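Acyl-CoA dehydrogenase FadE3 (Mycobacterium smegmatis, PDB 4IV6) belongs to the acyl-CoA dehydrogenase family of flavoproteins and binds dihydroflavine-adenine dinucleotide in a tetrameric assembly. Local coordinates at residues T123-E128 with V167-K172; G153-I158 with L214-A219. All coordinates share one frame; numbering follows the deposited sequence.

How the interactions relate
The two contacts illustrate how a beta domain can hold a flavin through the ends of its strands. From the N terminus, 123-128 comes first, then 153-158; 167-172 follows and completes interaction 1 by closing a loop of 38 residues without helix, and 214-219 completes interaction 2 after a further run of strands. The segments alternate along the chain, so the two closures cross. Interaction 1 ties together the two parallel strands of a mixed sheet, interaction 2 two antiparallel strands of a neighbouring sheet, all within the middle domain. K155 bridges them, its NZ forming a salt bridge with E128 OE2 at 2.7 Å, and both contacts touch the flavin.

Interaction 1 of 2, residues T123-E128 with V167-K172; sequences TMALTE and VALMCK. With FDA (dihydroflavine-adenine dinucleotide), chain D.
A125 and L169 pair in the parallel half of a small mixed beta sheet in the middle domain of the acyl-CoA dehydrogenase fold, strand 123-125 lying beside strand 167-172 at 18°. Three backbone hydrogen bonds join them: A168 N gives to T123 O at 2.9 Å, A125 N to A168 O, and M170 N to A125 O.

Packing is tight at two places, A125 on V167 and L126 on M170. A125 CB lies 3.5 Å from V167 CG1, closer than usual for two carbons, and also meets L169 CD1. L169 CG stands anti to the backbone N (chi1 -176°), and from there CD1 reaches back to the alanine. Past the last bridge, L126 CD2 presses on M170 CB at 3.4 Å, the two side chains crossing at a slant and both also touching M238 of helix 234-270. On the other face from A125, M124 SD rests on A168 CB at 3.8 Å, the methionine chain being folded at chi2 and chi3, with helix 83-102 touching both residues.

The L126 end is the partly exposed side of the contact, although its CD2 is packed. Past it the chain leaves the sheet, and T127, buried, makes no contact with 167-172 because it is taken up by the flavin. The strand end thus reads the pyrimidine edge of dihydroflavine-adenine dinucleotide. M124 O accepts from N3, while L126 N and T127 N both give to O2, two bonds gripping one oxygen. T127 OG1 adds a fourth bond from this segment, accepting from flavin N1 at 2.8 Å.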
# COMPACT_ATOMS: atom_id res chain seq x y z
N THR B 123 -8.86 -31.30 18.08
CA THR B 123 -8.04 -30.24 17.52
C THR B 123 -6.89 -30.83 16.71
O THR B 123 -6.63 -32.05 16.78
CB THR B 123 -7.53 -29.33 18.62
OG1 THR B 123 -6.88 -28.18 18.05
CG2 THR B 123 -6.53 -30.08 19.53
N MET B 124 -6.21 -29.98 15.94
CA MET B 124 -5.07 -30.40 15.10
C MET B 124 -3.76 -30.03 15.75
O MET B 124 -3.56 -28.88 16.06
CB MET B 124 -5.05 -29.64 13.77
CG MET B 124 -6.20 -29.87 12.82
SD MET B 124 -6.26 -31.56 12.19
CE MET B 124 -4.62 -31.74 11.53
N ALA B 125 -2.84 -30.99 15.86
CA ALA B 125 -1.51 -30.72 16.38
C ALA B 125 -0.40 -30.98 15.35
O ALA B 125 0.08 -32.11 15.19
CB ALA B 125 -1.26 -31.51 17.65
N LEU B 126 0.02 -29.91 14.69
CA LEU B 126 1.09 -29.96 13.69
C LEU B 126 2.33 -29.21 14.17
O LEU B 126 3.42 -29.75 14.12
CB LEU B 126 0.66 -29.32 12.37
CG LEU B 126 -0.61 -29.75 11.64
CD1 LEU B 126 -0.62 -29.27 10.20
CD2 LEU B 126 -0.79 -31.22 11.66
N THR B 127 2.14 -27.96 14.61
CA THR B 127 3.23 -27.05 14.90
C THR B 127 4.13 -27.55 16.01
O THR B 127 3.67 -28.00 17.05
CB THR B 127 2.66 -25.66 15.21
OG1 THR B 127 1.94 -25.19 14.05
CG2 THR B 127 3.75 -24.66 15.57
N GLU B 128 5.44 -27.46 15.76
CA GLU B 128 6.45 -27.80 16.74
C GLU B 128 7.16 -26.54 17.21
O GLU B 128 7.22 -25.57 16.47
CB GLU B 128 7.48 -28.75 16.11
CG GLU B 128 6.87 -30.05 15.60
CD GLU B 128 7.47 -31.33 16.16
OE1 GLU B 128 8.65 -31.33 16.60
OE2 GLU B 128 6.76 -32.36 16.10
N VAL B 167 -6.86 -35.51 19.69
CA VAL B 167 -5.90 -34.64 19.01
C VAL B 167 -5.39 -35.39 17.77
O VAL B 167 -4.94 -36.53 17.86
CB VAL B 167 -4.76 -34.25 19.98
CG1 VAL B 167 -3.68 -33.44 19.26
CG2 VAL B 167 -5.30 -33.46 21.16
N ALA B 168 -5.56 -34.77 16.61
CA ALA B 168 -4.99 -35.29 15.38
C ALA B 168 -3.53 -34.84 15.30
O ALA B 168 -3.23 -33.69 15.00
CB ALA B 168 -5.78 -34.80 14.18
N LEU B 169 -2.64 -35.78 15.59
CA LEU B 169 -1.23 -35.48 15.79
C LEU B 169 -0.43 -35.85 14.56
O LEU B 169 -0.36 -37.03 14.21
CB LEU B 169 -0.69 -36.28 16.96
CG LEU B 169 0.76 -36.02 17.37
CD1 LEU B 169 0.92 -34.64 18.00
CD2 LEU B 169 1.21 -37.08 18.35
N MET B 170 0.21 -34.87 13.92
CA MET B 170 1.09 -35.17 12.79
C MET B 170 2.45 -35.47 13.38
O MET B 170 2.99 -34.67 14.17
CB MET B 170 1.15 -34.01 11.81
CG MET B 170 1.96 -34.32 10.55
SD MET B 170 2.04 -32.93 9.38
CE MET B 170 0.46 -33.06 8.60
N CYS B 171 2.99 -36.63 13.02
CA CYS B 171 4.22 -37.13 13.62
C CYS B 171 4.95 -38.06 12.67
O CYS B 171 4.40 -38.48 11.67
CB CYS B 171 3.92 -37.83 14.94
SG CYS B 171 2.70 -39.15 14.82
N LYS B 172 6.22 -38.33 12.95
CA LYS B 172 7.03 -39.21 12.12
C LYS B 172 6.91 -40.65 12.57
O LYS B 172 7.46 -41.04 13.62
CB LYS B 172 8.51 -38.76 12.12
CG LYS B 172 8.75 -37.46 11.34
CD LYS B 172 10.21 -37.02 11.39
CE LYS B 172 10.44 -35.84 10.47
NZ LYS B 172 11.72 -35.15 10.69
PA FDA D . 8.26 -19.94 11.27
O1A FDA D . 8.01 -21.12 10.36
O2A FDA D . 9.37 -19.98 12.28
O5B FDA D . 8.45 -18.65 10.34
C5B FDA D . 8.91 -17.37 10.85
C4B FDA D . 8.89 -16.34 9.71
O4B FDA D . 9.63 -16.81 8.56
C3B FDA D . 7.49 -16.09 9.19
O3B FDA D . 7.42 -14.75 8.65
C2B FDA D . 7.37 -17.14 8.10
O2B FDA D . 6.38 -16.85 7.11
C1B FDA D . 8.74 -17.03 7.48
N9A FDA D . 9.14 -18.25 6.72
C8A FDA D . 9.46 -19.45 7.26
N7A FDA D . 9.82 -20.31 6.29
C5A FDA D . 9.72 -19.65 5.11
C6A FDA D . 9.94 -19.96 3.71
N6A FDA D . 10.35 -21.18 3.37
N1A FDA D . 9.73 -19.02 2.76
C2A FDA D . 9.35 -17.78 3.11
N3A FDA D . 9.11 -17.41 4.39
C4A FDA D . 9.30 -18.29 5.40
N1 FDA D . -0.65 -24.81 15.00
C2 FDA D . -1.23 -26.00 15.13
O2 FDA D . -0.63 -27.01 14.71
N3 FDA D . -2.44 -26.15 15.70
C4 FDA D . -3.16 -25.15 16.20
O4 FDA D . -4.27 -25.35 16.75
C4X FDA D . -2.60 -23.79 16.07
N5 FDA D . -3.21 -22.69 16.56
C5X FDA D . -2.48 -21.57 16.80
C6 FDA D . -2.93 -20.57 17.67
C7 FDA D . -2.20 -19.40 17.88
C7M FDA D . -2.69 -18.35 18.85
C8 FDA D . -0.99 -19.20 17.20
C8M FDA D . -0.13 -17.97 17.36
C9 FDA D . -0.53 -20.19 16.34
C9A FDA D . -1.25 -21.38 16.15
N10 FDA D . -0.73 -22.38 15.30
C10 FDA D . -1.26 -23.68 15.45
C1' FDA D . 0.70 -22.29 14.96
C2' FDA D . 0.80 -21.62 13.61
O2' FDA D . 0.27 -22.46 12.58
C3' FDA D . 2.27 -21.29 13.34
O3' FDA D . 2.60 -20.15 14.13
C4' FDA D . 2.57 -21.00 11.89
O4' FDA D . 2.67 -22.28 11.25
C5' FDA D . 3.93 -20.28 11.72
O5' FDA D . 4.90 -21.01 12.43
P FDA D . 6.18 -20.39 13.14
O1P FDA D . 6.98 -21.61 13.54
O2P FDA D . 5.74 -19.43 14.20
O3P FDA D . 6.86 -19.55 11.94

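Interaction 2 of 2, residues G153-I158 with L214-A219; sequences GSKTWI and LNFTDA. With FDA (dihydroflavine-adenine dinucleotide), chain D.
This is an antiparallel strand pairing in an antiparallel sheet of the middle domain, between the later part of strand 148-159 and the end of strand 211-216. Two hydrogen-bonded pairs, G153 with F216 and K155 with L214, flank the non-hydrogen-bonded pair S154 with N215. Four backbone bonds result; F216 N to G153 O is 2.9 Å long. Between them S154 CA comes within 3.1 Å of L214 O in a CA-H...O contact.

Side chains add to this on both faces. N215 OD1 approaches S154 CB at 3.5 Å, while its ND2 bonds to S198 and E213. On the face of K155, L214 and F216, K155 CG lies at the edge of the F216 ring, near its plane, as does the backbone G153 O. Farther along, L214 CD1 meets I158 CG1 at 3.9 Å, the two side chains crossing at about a right angle; I158 CD1 continues to the flavin, 3.4 Å from its O2. W157 points away from 214-219, and flavin methyl C8M lies over one face of its indole, 3.6 Å above the indole plane and offset toward its rim.

Around the pair, L214 and I158 touch A125 of strand 122-125, K155 and F216 rest on L169 of strand 166-172, and Y344 of the second subunit meets the W157 ring edge-to-face.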
# COMPACT_ATOMS: atom_id res chain seq x y z
N GLY B 153 8.05 -36.45 21.89
CA GLY B 153 8.30 -35.20 21.25
C GLY B 153 7.51 -34.05 21.84
O GLY B 153 7.10 -34.10 23.02
N SER B 154 7.32 -33.00 21.05
CA SER B 154 6.56 -31.84 21.53
C SER B 154 5.90 -31.08 20.38
O SER B 154 6.40 -31.11 19.26
CB SER B 154 7.42 -30.88 22.34
OG SER B 154 8.43 -30.32 21.50
N LYS B 155 4.79 -30.44 20.71
CA LYS B 155 4.07 -29.52 19.80
C LYS B 155 3.83 -28.24 20.58
O LYS B 155 3.89 -28.22 21.79
CB LYS B 155 2.73 -30.12 19.38
CG LYS B 155 2.79 -31.43 18.59
CD LYS B 155 3.53 -31.30 17.28
CE LYS B 155 3.35 -32.52 16.40
NZ LYS B 155 4.19 -32.42 15.19
N THR B 156 3.58 -27.14 19.88
CA THR B 156 3.19 -25.94 20.56
C THR B 156 2.22 -25.11 19.74
O THR B 156 1.99 -25.40 18.55
CB THR B 156 4.40 -25.11 20.97
OG1 THR B 156 4.01 -24.17 21.98
CG2 THR B 156 5.02 -24.37 19.77
N TRP B 157 1.65 -24.11 20.40
CA TRP B 157 0.55 -23.30 19.86
C TRP B 157 -0.66 -24.13 19.50
O TRP B 157 -1.39 -23.78 18.56
CB TRP B 157 1.00 -22.47 18.63
CG TRP B 157 1.90 -21.36 18.93
CD1 TRP B 157 3.18 -21.18 18.46
CD2 TRP B 157 1.62 -20.22 19.76
NE1 TRP B 157 3.71 -20.01 18.96
CE2 TRP B 157 2.77 -19.40 19.75
CE3 TRP B 157 0.51 -19.82 20.52
CZ2 TRP B 157 2.84 -18.22 20.49
CZ3 TRP B 157 0.58 -18.64 21.24
CH2 TRP B 157 1.73 -17.86 21.22
N ILE B 158 -0.94 -25.19 20.24
CA ILE B 158 -2.06 -26.04 19.87
C ILE B 158 -3.35 -25.52 20.51
O ILE B 158 -3.52 -25.56 21.72
CB ILE B 158 -1.80 -27.52 20.21
CG1 ILE B 158 -0.50 -28.01 19.54
CG2 ILE B 158 -3.01 -28.38 19.80
CD1 ILE B 158 -0.37 -27.61 18.06
N LEU B 214 2.40 -28.95 24.12
CA LEU B 214 2.20 -30.37 24.37
C LEU B 214 3.55 -31.09 24.44
O LEU B 214 4.40 -30.92 23.57
CB LEU B 214 1.43 -31.02 23.24
CG LEU B 214 0.18 -30.34 22.68
CD1 LEU B 214 -0.44 -31.27 21.65
CD2 LEU B 214 -0.80 -29.98 23.77
N ASN B 215 3.68 -31.98 25.42
CA ASN B 215 4.88 -32.79 25.57
C ASN B 215 4.51 -34.25 25.70
O ASN B 215 3.70 -34.59 26.54
CB ASN B 215 5.66 -32.30 26.79
CG ASN B 215 6.43 -31.05 26.48
OD1 ASN B 215 7.47 -31.12 25.82
ND2 ASN B 215 5.94 -29.91 26.92
N PHE B 216 5.07 -35.09 24.83
CA PHE B 216 4.85 -36.52 24.81
C PHE B 216 6.11 -37.23 25.31
O PHE B 216 7.21 -37.06 24.74
CB PHE B 216 4.55 -36.97 23.40
CG PHE B 216 3.34 -36.35 22.82
CD1 PHE B 216 2.09 -36.92 23.03
CD2 PHE B 216 3.42 -35.19 22.12
CE1 PHE B 216 0.95 -36.36 22.49
CE2 PHE B 216 2.29 -34.59 21.59
CZ PHE B 216 1.05 -35.18 21.79
N THR B 217 5.94 -37.99 26.39
CA THR B 217 6.99 -38.82 26.96
C THR B 217 6.52 -40.25 27.01
O THR B 217 5.64 -40.58 27.78
CB THR B 217 7.29 -38.35 28.39
OG1 THR B 217 7.53 -36.93 28.37
CG2 THR B 217 8.50 -39.06 28.94
N ASP B 218 7.10 -41.10 26.16
CA ASP B 218 6.81 -42.55 26.18
C ASP B 218 5.30 -42.77 26.15
O ASP B 218 4.77 -43.65 26.85
CB ASP B 218 7.45 -43.18 27.42
CG ASP B 218 7.49 -44.72 27.36
OD1 ASP B 218 7.92 -45.27 26.34
OD2 ASP B 218 7.13 -45.34 28.37
N ALA B 219 4.61 -41.99 25.33
CA ALA B 219 3.13 -41.99 25.33
C ALA B 219 2.61 -43.07 24.40
O ALA B 219 2.80 -42.99 23.16
CB ALA B 219 2.59 -40.64 24.90
PA FDA D . 8.26 -19.94 11.27
O1A FDA D . 8.01 -21.12 10.36
O2A FDA D . 9.37 -19.98 12.28
O5B FDA D . 8.45 -18.65 10.34
C5B FDA D . 8.91 -17.37 10.85
C4B FDA D . 8.89 -16.34 9.71
O4B FDA D . 9.63 -16.81 8.56
C3B FDA D . 7.49 -16.09 9.19
O3B FDA D . 7.42 -14.75 8.65
C2B FDA D . 7.37 -17.14 8.10
O2B FDA D . 6.38 -16.85 7.11
C1B FDA D . 8.74 -17.03 7.48
N9A FDA D . 9.14 -18.25 6.72
C8A FDA D . 9.46 -19.45 7.26
N7A FDA D . 9.82 -20.31 6.29
C5A FDA D . 9.72 -19.65 5.11
C6A FDA D . 9.94 -19.96 3.71
N6A FDA D . 10.35 -21.18 3.37
N1A FDA D . 9.73 -19.02 2.76
C2A FDA D . 9.35 -17.78 3.11
N3A FDA D . 9.11 -17.41 4.39
C4A FDA D . 9.30 -18.29 5.40
N1 FDA D . -0.65 -24.81 15.00
C2 FDA D . -1.23 -26.00 15.13
O2 FDA D . -0.63 -27.01 14.71
N3 FDA D . -2.44 -26.15 15.70
C4 FDA D . -3.16 -25.15 16.20
O4 FDA D . -4.27 -25.35 16.75
C4X FDA D . -2.60 -23.79 16.07
N5 FDA D . -3.21 -22.69 16.56
C5X FDA D . -2.48 -21.57 16.80
C6 FDA D . -2.93 -20.57 17.67
C7 FDA D . -2.20 -19.40 17.88
C7M FDA D . -2.69 -18.35 18.85
C8 FDA D . -0.99 -19.20 17.20
C8M FDA D . -0.13 -17.97 17.36
C9 FDA D . -0.53 -20.19 16.34
C9A FDA D . -1.25 -21.38 16.15
N10 FDA D . -0.73 -22.38 15.30
C10 FDA D . -1.26 -23.68 15.45
C1' FDA D . 0.70 -22.29 14.96
C2' FDA D . 0.80 -21.62 13.61
O2' FDA D . 0.27 -22.46 12.58
C3' FDA D . 2.27 -21.29 13.34
O3' FDA D . 2.60 -20.15 14.13
C4' FDA D . 2.57 -21.00 11.89
O4' FDA D . 2.67 -22.28 11.25
C5' FDA D . 3.93 -20.28 11.72
O5' FDA D . 4.90 -21.01 12.43
P FDA D . 6.18 -20.39 13.14
O1P FDA D . 6.98 -21.61 13.54
O2P FDA D . 5.74 -19.43 14.20
O3P FDA D . 6.86 -19.55 11.94